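Local coordinates for PHOX (Pseudomonas fluorescens, PDB 4A9V), which is an alkaline phosphatase that hydrolyses phosphate monoesters with the help of a complex iron-calcium cofactor, at residues F361-Q364 with A365-L368; Q208-P211 with A212-R215; P240-L243 with N244-W248; T434-D438 with H439-T443; F200-N204 with A205-F209. One frame throughout, in Å; residues are numbered along the deposited sequence.

Contact 1. Residues F361-Q364 with A365-L368; sequences FADQ and AEVL. With EDO (1,2-ethanediol), chain H.
Asp363 and Glu366 run across each other at about a right angle, their carboxylate planes 76° apart, and each reaches for a backbone N-H belonging to the other side. Asp363 OD1 takes the amide of Glu366 (N to OD1 2.9 Å) nearly along its C-O bond; with chi1 at 53°, CG sits between the backbone N and the carbonyl carbon, which folds the carboxylate back over the start of the helix. Glu366, extended beyond CG, reaches back to Ala362 instead: Ala362 N lies 2.9 Å from Glu366 OE1, above the carboxylate plane, in a nearly straight bond. Shortening Glu366 to an alanine is likely to cost Ala362 N this acceptor and untie the loop from the first turn at that point. Phe361 and Val367 also cross at about a right angle, CB to CG2 4.0 Å, and Glu366 O lies at the edge of the Phe361 ring; Leu373 and Ala374 of helix 371-377 pack on Phe361 as well. Gln364 lays its amide beside Val367, OE1 to CB 3.7 Å, but its polar end belongs mainly to His350 and Leu348, with ethanediol O2 a further acceptor for NE2. This is a helix N-cap: Asp363 closes the first turn of helix 364-369.

Contact 2. Residues Q208-P211 with A212-R215; sequences QFDP and AQKR
Asp210 and Gln213 form a capping box at the N-terminus of helix 211-216, each side chain accepting from the other's backbone N-H. Gln213 N gives its hydrogen to Asp210 OD1 at 2.8 Å, nearly in line with the C-O bond. In return Asp210 N meets Gln213 OE1 at 2.9 Å, tilted 25° from the carbonyl plane. The two exchanges bring the flat ends together: carboxylate and amide are stacked with their planes 17° apart. Gln213 OE1 has a second donor, a water 2.7 Å away that also donates to Gln208 O, so the loop carbonyl is tied to the box. Further along, Lys214 N and Arg215 N take up the helical bonds to Asp210 O and Pro211 O. Lys214 stretches its aliphatic chain past the loop, CE 3.4 Å from Phe209 O. The Arg215 guanidinium is held by a salt bridge from NE to Glu296, and Leu373 of helix 371-377 packs on its side chain. Gln213 OE1 also lies at the rim of the Phe209 ring, near its plane and 3.6 Å from CD1.

Contact 3. Residues P240-L243 with N244-W248; sequences PNEL and NRHGW
Glu242 spreads its carboxylate between two partners, Arg245 and His246. OE1 takes the N-H of Arg245 NE at 2.8 Å in a salt bridge, and OE2 takes His246 NE2 at 2.9 Å. Both donors come from above the carboxylate plane, although the oxygens lie close to the planes of the guanidinium and of the ring; carboxylate and imidazole are turned 56° against each other. The bend at chi2 (69°) brings the carboxylate round to both donors. Residues 240-243 are 3-10 helical, the segment running on into Asn244, and the His-carboxylate hydrogen bond and the salt bridge fasten its side to the loop that leads into strand 249-252. Along the backbone, Asn244 N bonds Asn241 O and Arg245 N bonds Glu242 O. A water links Glu242 OE2 (2.7 Å) to Arg245 NH2. One shell further out, Arg233 makes a second salt bridge to Glu242, through OE2, Asp166 holds Arg245 NH1, and the Phe176 ring meets that of His246. Trp248 NE1 donates to Asn244 O at 2.9 Å.

Contact 4. Residues T434-D438 with H439-T443; sequences TDRDD and HASKT
Asp438 and Ala440 meet in an Asx turn that coincides with a type I beta turn from Asp438 to Ser441, in the loop of the hairpin joining strands 428-434 and 443-451 of the beta-propeller. Asp438 CB lies 3.9 Å from Ser441 OG. CG, set anti to the backbone N at chi1 -174°, comes to 3.6 Å from Ala440 N, bringing the carboxylate over the turn. OD1 accepts from Ala440 N at 2.9 Å in a nearly straight bond that enters from well above the carboxylate plane, and it has a second donor in Asp281 N. OD2, at the tip, rests 3.8 Å from Ala440 CB. The carbonyl of the same residue is gripped twice: Ser441 N closes the beta turn on Asp438 O, and Thr434 OG1 donates to it from the opposite face. Asp435 O is held in the same two-sided manner, by Ser441 OG at 2.7 Å and by Asp438 N. Where the strands begin to pair, Asp435 N bonds Thr443 O. His439 is anchored through ND1 to the hydroxyl of Tyr288, on strand 284-290. One face of its imidazole is covered by a CH-pi contact, Thr434 CG2 lying 4.1 Å from the ring centroid and 17° off its normal.

Contact 5. Residues F200-N204 with A205-F209; sequences FGSSN and AQQQF
The carboxamide of Gln207 receives Ser202 OG at its oxygen, in the carbonyl plane and on a lone pair of OE1, 2.8 Å away; Gln207 is modelled in two conformers, and this describes one of them. Both residues belong to turns in the loop before helix 211-216: a type I beta turn from Asn204 to Gln207, closed by Gln207 N on Asn204 O, and an ST turn in which Ser202 OG accepts from Asn204 N at 3.0 Å. The aliphatic part of the Gln207 side chain lies over a face of the Phe209 ring, CG being 3.4 Å above the plane and displaced toward the rim. A second flat group, the Asn204 amide, is met from above its plane, 55° out, by Gln206 N, 2.9 Å from OD1. Ser202 OG therefore both accepts and donates, tying the backbone of Asn204 to the side chain of Gln207. With the hydroxyl of Ser202 removed, as in an alanine, Asn204 N would probably be left without its side-chain acceptor and Gln207 OE1 with one donor fewer. Ser203 points the other way, its hydroxyl engaged with Asp235. At the far end of the amide, Gln207 NE2 donates almost straight to Gln208 O, 3.1 Å off. A water also joins the two amides, 2.9 Å from Asn204 ND2 and 2.7 Å from Gln207 OE1.

Contact 3 is the buried one, and there a carboxylate is shared between arginine and histidine; contacts 2 and 5 are surface contacts, tied by backbone bonds, side-chain amides and water, with an aspartate in contact 2 and a serine hydroxyl in contact 5, while contacts 1 and 4 are partly buried. Contacts 1 and 2 both start helices with an aspartate, but the reciprocal bond goes to the aspartate's own N-H only in contact 2. Contacts 5 and 2 run on through Gln208 and Phe209. Contact 3 ties this region together: Leu243 packs on Phe200 of contact 5 and on Gln213 of contact 2, and Trp248 touches Leu368 of contact 1. Contact 4 stands apart at a hairpin, about 27 Å from contact 1 between centres.

Contact 1. Residues F361-Q364 with A365-L368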
loop_
_atom_site.group_PDB
_atom_site.type_symbol
_atom_site.label_atom_id
_atom_site.label_comp_id
_atom_site.label_asym_id
_atom_site.label_seq_id
_atom_site.Cartn_x
_atom_site.Cartn_y
_atom_site.Cartn_z
ATOM N N PHE A 361 24.534 -10.445 -11.917
ATOM C CA PHE A 361 24.313 -8.999 -11.893
ATOM C C PHE A 361 25.497 -8.283 -12.530
ATOM O O PHE A 361 26.618 -8.350 -12.031
ATOM C CB PHE A 361 24.121 -8.510 -10.458
ATOM C CG PHE A 361 23.056 -9.251 -9.706
ATOM C CD1 PHE A 361 23.360 -10.408 -9.019
ATOM C CD2 PHE A 361 21.738 -8.834 -9.757
ATOM C CE1 PHE A 361 22.374 -11.136 -8.389
ATOM C CE2 PHE A 361 20.755 -9.534 -9.088
ATOM C CZ PHE A 361 21.066 -10.708 -8.437
ATOM N N ALA A 362 25.255 -7.643 -13.665
ATOM C CA ALA A 362 26.332 -7.002 -14.413
ATOM C C ALA A 362 26.781 -5.700 -13.758
ATOM O O ALA A 362 27.906 -5.242 -13.963
ATOM C CB ALA A 362 25.893 -6.742 -15.845
ATOM N N ASP A 363 25.850 -5.040 -13.082
ATOM C CA ASP A 363 26.054 -3.681 -12.606
ATOM C C ASP A 363 24.973 -3.353 -11.580
ATOM O O ASP A 363 24.103 -4.178 -11.307
ATOM C CB ASP A 363 26.015 -2.693 -13.777
ATOM C CG ASP A 363 24.764 -2.837 -14.622
ATOM O OD1 ASP A 363 23.687 -3.104 -14.062
ATOM O OD2 ASP A 363 24.854 -2.693 -15.858
ATOM N N GLN A 364 25.058 -2.173 -10.975
ATOM C CA GLN A 364 24.146 -1.809 -9.904
ATOM C C GLN A 364 22.722 -1.625 -10.423
ATOM O O GLN A 364 21.769 -1.951 -9.725
ATOM C CB GLN A 364 24.633 -0.543 -9.200
ATOM C CG GLN A 364 23.734 -0.084 -8.060
ATOM C CD GLN A 364 23.633 -1.086 -6.925
ATOM O OE1 GLN A 364 24.365 -2.073 -6.872
ATOM N NE2 GLN A 364 22.755 -0.797 -5.970
ATOM N N ALA A 365 22.564 -1.191 -11.668
ATOM C CA ALA A 365 21.223 -1.088 -12.240
ATOM C C ALA A 365 20.503 -2.429 -12.188
ATOM O O ALA A 365 19.327 -2.501 -11.825
ATOM C CB ALA A 365 21.293 -0.580 -13.666
ATOM N N GLU A 366 21.199 -3.495 -12.563
ATOM C CA GLU A 366 20.596 -4.824 -12.538
ATOM C C GLU A 366 20.261 -5.310 -11.133
ATOM O O GLU A 366 19.268 -5.999 -10.933
ATOM C CB GLU A 366 21.502 -5.827 -13.248
ATOM C CG GLU A 366 21.621 -5.544 -14.734
ATOM C CD GLU A 366 22.269 -6.665 -15.529
ATOM O OE1 GLU A 366 22.637 -7.709 -14.947
ATOM O OE2 GLU A 366 22.311 -6.537 -16.770
ATOM N N VAL A 367 21.088 -4.947 -10.160
ATOM C CA VAL A 367 20.788 -5.231 -8.764
ATOM C C VAL A 367 19.433 -4.643 -8.375
ATOM O O VAL A 367 18.642 -5.288 -7.688
ATOM C CB VAL A 367 21.904 -4.706 -7.836
ATOM C CG1 VAL A 367 21.533 -4.915 -6.377
ATOM C CG2 VAL A 367 23.224 -5.395 -8.157
ATOM N N LEU A 368 19.166 -3.421 -8.818
ATOM C CA LEU A 368 17.931 -2.730 -8.453
ATOM C C LEU A 368 16.722 -3.262 -9.231
ATOM O O LEU A 368 15.663 -3.516 -8.654
ATOM C CB LEU A 368 18.098 -1.228 -8.681
ATOM C CG LEU A 368 19.165 -0.575 -7.800
ATOM C CD1 LEU A 368 19.494 0.811 -8.327
ATOM C CD2 LEU A 368 18.721 -0.532 -6.351
HETATM C C1 EDO H . 22.300 4.543 -5.359
HETATM O O1 EDO H . 23.346 5.427 -4.907
HETATM C C2 EDO H . 22.869 3.143 -5.565
HETATM O O2 EDO H . 21.849 2.222 -5.983
#

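Contact 2. Residues Q208-P211 with A212-R215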
loop_
_atom_site.group_PDB
_atom_site.type_symbol
_atom_site.label_atom_id
_atom_site.label_comp_id
_atom_site.label_asym_id
_atom_site.label_seq_id
_atom_site.Cartn_x
_atom_site.Cartn_y
_atom_site.Cartn_z
ATOM N N GLN A 208 8.226 -18.126 -23.510
ATOM C CA GLN A 208 9.327 -18.380 -22.606
ATOM C C GLN A 208 9.586 -17.158 -21.748
ATOM O O GLN A 208 9.597 -16.023 -22.246
ATOM C CB GLN A 208 10.595 -18.690 -23.388
ATOM C CG GLN A 208 10.512 -19.937 -24.237
ATOM C CD GLN A 208 11.831 -20.231 -24.905
ATOM O OE1 GLN A 208 12.470 -19.314 -25.429
ATOM N NE2 GLN A 208 12.380 -21.400 -24.605
ATOM N N PHE A 209 9.758 -17.381 -20.451
ATOM C CA PHE A 209 10.167 -16.328 -19.541
ATOM C C PHE A 209 11.480 -16.708 -18.877
ATOM O O PHE A 209 11.738 -17.886 -18.637
ATOM C CB PHE A 209 9.086 -16.092 -18.482
ATOM C CG PHE A 209 7.805 -15.529 -19.041
ATOM C CD1 PHE A 209 7.789 -14.278 -19.629
ATOM C CD2 PHE A 209 6.627 -16.257 -18.995
ATOM C CE1 PHE A 209 6.613 -13.732 -20.103
ATOM C CE2 PHE A 209 5.442 -15.709 -19.458
ATOM C CZ PHE A 209 5.449 -14.470 -20.067
ATOM N N ASP A 210 12.361 -15.726 -18.719
ATOM C CA ASP A 210 13.670 -15.950 -18.133
ATOM C C ASP A 210 13.556 -15.973 -16.603
ATOM O O ASP A 210 12.477 -15.762 -16.045
ATOM C CB ASP A 210 14.667 -14.879 -18.620
ATOM C CG ASP A 210 14.335 -13.476 -18.122
ATOM O OD1 ASP A 210 13.960 -13.334 -16.946
ATOM O OD2 ASP A 210 14.646 -12.500 -18.842
ATOM N N PRO A 211 14.643 -16.345 -15.915
ATOM C CA PRO A 211 14.512 -16.558 -14.482
ATOM C C PRO A 211 14.058 -15.314 -13.714
ATOM O O PRO A 211 13.323 -15.433 -12.741
ATOM C CB PRO A 211 15.918 -16.992 -14.071
ATOM C CG PRO A 211 16.449 -17.685 -15.284
ATOM C CD PRO A 211 15.883 -16.936 -16.455
ATOM N N ALA A 212 14.482 -14.131 -14.140
ATOM C CA ALA A 212 14.093 -12.911 -13.441
ATOM C C ALA A 212 12.615 -12.600 -13.682
ATOM O O ALA A 212 11.909 -12.141 -12.778
ATOM C CB ALA A 212 14.962 -11.738 -13.873
ATOM N N GLN A 213 12.147 -12.862 -14.896
ATOM C CA GLN A 213 10.739 -12.702 -15.202
ATOM C C GLN A 213 9.874 -13.673 -14.404
ATOM O O GLN A 213 8.870 -13.283 -13.813
ATOM C CB GLN A 213 10.514 -12.865 -16.702
ATOM C CG GLN A 213 11.147 -11.749 -17.515
ATOM C CD GLN A 213 11.212 -12.043 -18.997
ATOM O OE1 GLN A 213 11.219 -13.200 -19.422
ATOM N NE2 GLN A 213 11.357 -10.994 -19.789
ATOM N N LYS A 214 10.342 -14.906 -14.260
ATOM C CA LYS A 214 9.620 -15.900 -13.479
ATOM C C LYS A 214 9.569 -15.539 -11.996
ATOM O O LYS A 214 8.536 -15.706 -11.355
ATOM C CB LYS A 214 10.240 -17.282 -13.676
ATOM C CG LYS A 214 9.930 -17.871 -15.037
ATOM C CD LYS A 214 10.485 -19.267 -15.197
ATOM C CE LYS A 214 10.039 -19.857 -16.518
ATOM N NZ LYS A 214 10.650 -21.186 -16.743
ATOM N N ARG A 215 10.661 -15.004 -11.458
ATOM C CA ARG A 215 10.698 -14.661 -10.039
ATOM C C ARG A 215 9.695 -13.553 -9.713
ATOM O O ARG A 215 9.194 -13.473 -8.589
ATOM C CB ARG A 215 12.120 -14.260 -9.619
ATOM C CG ARG A 215 12.240 -13.712 -8.205
ATOM C CD ARG A 215 11.829 -14.713 -7.127
ATOM N NE ARG A 215 11.993 -14.167 -5.777
ATOM C CZ ARG A 215 13.153 -14.112 -5.128
ATOM N NH1 ARG A 215 14.238 -14.659 -5.660
ATOM N NH2 ARG A 215 13.217 -13.558 -3.929
HETATM O O HOH W 1 11.122 -13.891 -22.054
#

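Contact 3. Residues P240-L243 with N244-W248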
loop_
_atom_site.group_PDB
_atom_site.type_symbol
_atom_site.label_atom_id
_atom_site.label_comp_id
_atom_site.label_asym_id
_atom_site.label_seq_id
_atom_site.Cartn_x
_atom_site.Cartn_y
_atom_site.Cartn_z
ATOM N N PRO A 240 9.047 -6.967 -24.002
ATOM C CA PRO A 240 9.377 -7.589 -22.724
ATOM C C PRO A 240 10.008 -6.646 -21.704
ATOM O O PRO A 240 9.800 -6.812 -20.505
ATOM C CB PRO A 240 10.352 -8.702 -23.118
ATOM C CG PRO A 240 10.926 -8.258 -24.419
ATOM C CD PRO A 240 9.790 -7.572 -25.120
ATOM N N ASN A 241 10.760 -5.646 -22.149
ATOM C CA ASN A 241 11.399 -4.752 -21.187
ATOM C C ASN A 241 10.417 -3.796 -20.538
ATOM O O ASN A 241 10.752 -3.172 -19.528
ATOM C CB ASN A 241 12.540 -3.951 -21.803
ATOM C CG ASN A 241 13.782 -4.783 -22.047
ATOM O OD1 ASN A 241 13.870 -5.944 -21.636
ATOM N ND2 ASN A 241 14.776 -4.169 -22.662
ATOM N N GLU A 242 9.187 -3.718 -21.041
ATOM C CA GLU A 242 8.183 -2.921 -20.341
ATOM C C GLU A 242 7.952 -3.446 -18.927
ATOM O O GLU A 242 7.686 -2.662 -18.022
ATOM C CB GLU A 242 6.867 -2.850 -21.119
ATOM C CG GLU A 242 5.852 -1.868 -20.538
ATOM C CD GLU A 242 6.239 -0.407 -20.673
ATOM O OE1 GLU A 242 7.256 -0.104 -21.333
ATOM O OE2 GLU A 242 5.511 0.450 -20.113
ATOM N N LEU A 243 8.120 -4.752 -18.714
ATOM C CA LEU A 243 7.988 -5.321 -17.369
ATOM C C LEU A 243 8.959 -4.676 -16.378
ATOM O O LEU A 243 8.707 -4.665 -15.173
ATOM C CB LEU A 243 8.223 -6.834 -17.430
ATOM C CG LEU A 243 7.690 -7.629 -16.234
ATOM C CD1 LEU A 243 6.172 -7.706 -16.270
ATOM C CD2 LEU A 243 8.298 -9.021 -16.179
ATOM N N ASN A 244 10.104 -4.210 -16.870
ATOM C CA ASN A 244 11.137 -3.654 -16.004
ATOM C C ASN A 244 10.877 -2.207 -15.611
ATOM O O ASN A 244 11.507 -1.693 -14.687
ATOM C CB ASN A 244 12.502 -3.755 -16.671
ATOM C CG ASN A 244 12.911 -5.179 -16.929
ATOM O OD1 ASN A 244 12.539 -6.082 -16.188
ATOM N ND2 ASN A 244 13.662 -5.392 -18.001
ATOM N N ARG A 245 9.946 -1.559 -16.305
ATOM C CA ARG A 245 9.697 -0.131 -16.152
ATOM C C ARG A 245 8.534 0.141 -15.187
ATOM O O ARG A 245 8.112 1.289 -15.022
ATOM C CB ARG A 245 9.467 0.494 -17.527
ATOM C CG ARG A 245 10.752 0.531 -18.354
ATOM C CD ARG A 245 10.546 0.271 -19.834
ATOM N NE ARG A 245 9.623 1.214 -20.459
ATOM C CZ ARG A 245 9.956 2.436 -20.853
ATOM N NH1 ARG A 245 11.200 2.870 -20.716
ATOM N NH2 ARG A 245 9.039 3.228 -21.387
ATOM N N HIS A 246 8.140 -0.903 -14.461
ATOM C CA HIS A 246 7.113 -0.857 -13.429
ATOM C C HIS A 246 7.549 -1.733 -12.283
ATOM O O HIS A 246 8.471 -2.548 -12.418
ATOM C CB HIS A 246 5.770 -1.320 -14.000
ATOM C CG HIS A 246 5.333 -0.528 -15.196
ATOM N ND1 HIS A 246 4.752 0.691 -15.083
ATOM C CD2 HIS A 246 5.592 -0.722 -16.546
ATOM C CE1 HIS A 246 4.616 1.222 -16.315
ATOM N NE2 HIS A 246 5.141 0.366 -17.206
ATOM N N GLY A 247 6.928 -1.529 -11.122
ATOM C CA GLY A 247 7.392 -2.125 -9.872
ATOM C C GLY A 247 8.312 -1.214 -9.069
ATOM O O GLY A 247 9.160 -1.696 -8.313
ATOM N N TRP A 248 8.095 0.095 -9.182
ATOM C CA TRP A 248 8.942 1.096 -8.533
ATOM C C TRP A 248 8.139 1.960 -7.597
ATOM O O TRP A 248 6.901 1.987 -7.642
ATOM C CB TRP A 248 9.599 1.974 -9.597
ATOM C CG TRP A 248 10.377 1.197 -10.631
ATOM C CD1 TRP A 248 9.971 0.858 -11.914
ATOM C CD2 TRP A 248 11.726 0.646 -10.494
ATOM N NE1 TRP A 248 10.953 0.147 -12.565
ATOM C CE2 TRP A 248 12.042 0.013 -11.765
ATOM C CE3 TRP A 248 12.679 0.640 -9.484
ATOM C CZ2 TRP A 248 13.283 -0.542 -12.011
ATOM C CZ3 TRP A 248 13.910 0.034 -9.728
ATOM C CH2 TRP A 248 14.211 -0.527 -10.972
HETATM O O HOH W 2 14.133 -7.810 -19.512
HETATM O O HOH W 3 6.116 2.939 -21.105
#

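Contact 4. Residues T434-D438 with H439-T443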
loop_
_atom_site.group_PDB
_atom_site.type_symbol
_atom_site.label_atom_id
_atom_site.label_comp_id
_atom_site.label_asym_id
_atom_site.label_seq_id
_atom_site.Cartn_x
_atom_site.Cartn_y
_atom_site.Cartn_z
ATOM N N THR A 434 15.237 -0.166 16.071
ATOM C CA THR A 434 16.556 0.005 15.500
ATOM C C THR A 434 17.586 0.300 16.598
ATOM O O THR A 434 17.299 1.004 17.568
ATOM C CB THR A 434 16.513 1.118 14.430
ATOM O OG1 THR A 434 17.687 1.060 13.613
ATOM C CG2 THR A 434 16.348 2.496 15.052
ATOM N N ASP A 435 18.781 -0.268 16.466
ATOM C CA ASP A 435 19.775 -0.134 17.524
ATOM C C ASP A 435 20.094 1.337 17.786
ATOM O O ASP A 435 20.187 2.151 16.857
ATOM C CB ASP A 435 21.051 -0.906 17.185
ATOM C CG ASP A 435 22.021 -0.978 18.353
ATOM O OD1 ASP A 435 21.585 -1.290 19.481
ATOM O OD2 ASP A 435 23.234 -0.758 18.137
ATOM N N ARG A 436 20.265 1.648 19.066
ATOM C CA ARG A 436 20.551 3.002 19.527
ATOM C C ARG A 436 19.429 3.985 19.200
ATOM O O ARG A 436 19.593 5.192 19.380
ATOM C CB ARG A 436 21.892 3.499 18.969
ATOM C CG ARG A 436 23.032 2.502 19.141
ATOM C CD ARG A 436 24.334 2.999 18.523
ATOM N NE ARG A 436 24.207 3.296 17.096
ATOM C CZ ARG A 436 24.407 2.412 16.113
ATOM N NH1 ARG A 436 24.275 1.104 16.343
ATOM N NH2 ARG A 436 24.485 2.842 14.860
ATOM N N ASP A 437 18.268 3.463 18.811
ATOM C CA ASP A 437 17.182 4.304 18.294
ATOM C C ASP A 437 17.640 5.204 17.142
ATOM O O ASP A 437 17.015 6.222 16.853
ATOM C CB ASP A 437 16.522 5.109 19.418
ATOM C CG ASP A 437 15.876 4.214 20.462
ATOM O OD1 ASP A 437 15.081 3.335 20.069
ATOM O OD2 ASP A 437 16.229 4.337 21.657
ATOM N N ASP A 438 18.666 4.753 16.422
ATOM C CA ASP A 438 19.147 5.432 15.220
ATOM C C ASP A 438 18.772 4.599 14.005
ATOM O O ASP A 438 19.184 3.445 13.888
ATOM C CB ASP A 438 20.670 5.588 15.289
ATOM C CG ASP A 438 21.229 6.420 14.154
ATOM O OD1 ASP A 438 20.473 6.777 13.218
ATOM O OD2 ASP A 438 22.445 6.692 14.177
ATOM N N HIS A 439 17.970 5.174 13.118
ATOM C CA HIS A 439 17.567 4.468 11.908
ATOM C C HIS A 439 18.697 4.225 10.941
ATOM O O HIS A 439 18.544 3.441 10.001
ATOM C CB HIS A 439 16.415 5.187 11.215
ATOM C CG HIS A 439 15.121 5.106 11.975
ATOM N ND1 HIS A 439 14.346 3.994 11.982
ATOM C CD2 HIS A 439 14.511 6.022 12.818
ATOM C CE1 HIS A 439 13.296 4.197 12.796
ATOM N NE2 HIS A 439 13.394 5.440 13.300
ATOM N N ALA A 440 19.877 4.779 11.212
ATOM C CA ALA A 440 21.068 4.405 10.452
ATOM C C ALA A 440 21.592 3.011 10.800
ATOM O O ALA A 440 22.436 2.483 10.082
ATOM C CB ALA A 440 22.174 5.435 10.640
ATOM N N SER A 441 21.230 2.487 11.966
ATOM C CA SER A 441 21.808 1.231 12.427
ATOM C C SER A 441 21.486 0.075 11.489
ATOM O O SER A 441 20.416 0.022 10.878
ATOM C CB SER A 441 21.320 0.901 13.832
ATOM O OG SER A 441 21.784 1.881 14.734
ATOM N N LYS A 442 22.358 -0.922 11.506
ATOM C CA LYS A 442 22.222 -2.076 10.650
ATOM C C LYS A 442 21.744 -3.311 11.404
ATOM O O LYS A 442 21.571 -4.361 10.801
ATOM C CB LYS A 442 23.538 -2.332 9.921
ATOM C CG LYS A 442 23.801 -1.253 8.869
ATOM C CD LYS A 442 25.159 -1.342 8.201
ATOM C CE LYS A 442 25.513 -0.007 7.554
ATOM N NZ LYS A 442 26.693 -0.094 6.653
ATOM N N THR A 443 21.441 -3.158 12.690
ATOM C CA THR A 443 20.790 -4.219 13.454
ATOM C C THR A 443 19.630 -3.665 14.267
ATOM O O THR A 443 19.519 -2.451 14.474
ATOM C CB THR A 443 21.767 -4.950 14.404
ATOM O OG1 THR A 443 22.170 -4.069 15.454
ATOM C CG2 THR A 443 23.005 -5.428 13.651
#

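Contact 5. Residues F200-N204 with A205-F209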
loop_
_atom_site.group_PDB
_atom_site.type_symbol
_atom_site.label_atom_id
_atom_site.label_comp_id
_atom_site.label_asym_id
_atom_site.label_seq_id
_atom_site.Cartn_x
_atom_site.Cartn_y
_atom_site.Cartn_z
ATOM N N PHE A 200 0.455 -7.804 -17.327
ATOM C CA PHE A 200 1.193 -8.220 -18.513
ATOM C C PHE A 200 0.797 -9.629 -18.925
ATOM O O PHE A 200 0.401 -10.446 -18.102
ATOM C CB PHE A 200 2.694 -8.151 -18.236
ATOM C CG PHE A 200 3.207 -6.747 -18.073
ATOM C CD1 PHE A 200 3.046 -6.066 -16.873
ATOM C CD2 PHE A 200 3.775 -6.074 -19.145
ATOM C CE1 PHE A 200 3.435 -4.746 -16.756
ATOM C CE2 PHE A 200 4.168 -4.754 -19.034
ATOM C CZ PHE A 200 3.982 -4.083 -17.840
ATOM N N GLY A 201 0.849 -9.882 -20.222
ATOM C CA GLY A 201 0.645 -11.226 -20.742
ATOM C C GLY A 201 1.455 -11.395 -22.003
ATOM O O GLY A 201 2.389 -10.634 -22.238
ATOM N N SER A 202 1.101 -12.375 -22.823
ATOM C CA SER A 202 1.749 -12.525 -24.103
ATOM C C SER A 202 0.761 -13.063 -25.116
ATOM O O SER A 202 -0.107 -13.876 -24.782
ATOM C CB SER A 202 2.944 -13.471 -24.002
ATOM O OG SER A 202 3.540 -13.637 -25.277
ATOM N N SER A 203 0.913 -12.625 -26.359
ATOM C CA SER A 203 0.164 -13.199 -27.465
ATOM C C SER A 203 0.610 -14.625 -27.778
ATOM O O SER A 203 -0.077 -15.336 -28.496
ATOM C CB SER A 203 0.282 -12.312 -28.703
ATOM O OG SER A 203 1.619 -11.923 -28.952
ATOM N N ASN A 204 1.757 -15.031 -27.244
ATOM C CA ASN A 204 2.218 -16.416 -27.327
ATOM C C ASN A 204 1.930 -17.162 -26.028
ATOM O O ASN A 204 2.564 -16.906 -25.006
ATOM C CB ASN A 204 3.720 -16.420 -27.604
ATOM C CG ASN A 204 4.302 -17.817 -27.711
ATOM O OD1 ASN A 204 3.588 -18.819 -27.635
ATOM N ND2 ASN A 204 5.621 -17.887 -27.817
ATOM N N ALA A 205 0.941 -18.047 -26.050
ATOM C CA ALA A 205 0.539 -18.753 -24.840
ATOM C C ALA A 205 1.680 -19.597 -24.270
ATOM O O ALA A 205 1.668 -19.936 -23.085
ATOM C CB ALA A 205 -0.676 -19.624 -25.114
ATOM N N GLN A 206 2.640 -19.965 -25.121
ATOM C CA GLN A 206 3.802 -20.749 -24.690
ATOM C C GLN A 206 5.048 -19.870 -24.534
ATOM O O GLN A 206 6.182 -20.353 -24.579
ATOM C CB GLN A 206 4.073 -21.882 -25.686
ATOM C CG GLN A 206 2.861 -22.764 -25.963
ATOM C CD GLN A 206 2.878 -24.065 -25.175
ATOM O OE1 GLN A 206 3.946 -24.625 -24.908
ATOM N NE2 GLN A 206 1.698 -24.637 -24.956
ATOM N N GLN A 207 4.836 -18.580 -24.303
ATOM C CA GLN A 207 5.914 -17.620 -24.078
ATOM C C GLN A 207 6.956 -18.180 -23.118
ATOM O O GLN A 207 6.607 -18.537 -21.990
ATOM C CB GLN A 207 5.316 -16.342 -23.479
ATOM C CG GLN A 207 6.298 -15.196 -23.290
ATOM C CD GLN A 207 6.914 -14.730 -24.598
ATOM O OE1 GLN A 207 6.209 -14.290 -25.507
ATOM N NE2 GLN A 207 8.242 -14.755 -24.672
ATOM N N GLN A 208 8.226 -18.126 -23.510
ATOM C CA GLN A 208 9.327 -18.380 -22.606
ATOM C C GLN A 208 9.586 -17.158 -21.748
ATOM O O GLN A 208 9.597 -16.023 -22.246
ATOM C CB GLN A 208 10.595 -18.690 -23.388
ATOM C CG GLN A 208 10.512 -19.937 -24.237
ATOM C CD GLN A 208 11.831 -20.231 -24.905
ATOM O OE1 GLN A 208 12.470 -19.314 -25.429
ATOM N NE2 GLN A 208 12.380 -21.400 -24.605
ATOM N N PHE A 209 9.758 -17.381 -20.451
ATOM C CA PHE A 209 10.167 -16.328 -19.541
ATOM C C PHE A 209 11.480 -16.708 -18.877
ATOM O O PHE A 209 11.738 -17.886 -18.637
ATOM C CB PHE A 209 9.086 -16.092 -18.482
ATOM C CG PHE A 209 7.805 -15.529 -19.041
ATOM C CD1 PHE A 209 7.789 -14.278 -19.629
ATOM C CD2 PHE A 209 6.627 -16.257 -18.995
ATOM C CE1 PHE A 209 6.613 -13.732 -20.103
ATOM C CE2 PHE A 209 5.442 -15.709 -19.458
ATOM C CZ PHE A 209 5.449 -14.470 -20.067
HETATM O O HOH W 4 -0.434 -18.708 -28.508
HETATM O O HOH W 5 6.945 -15.255 -27.928
#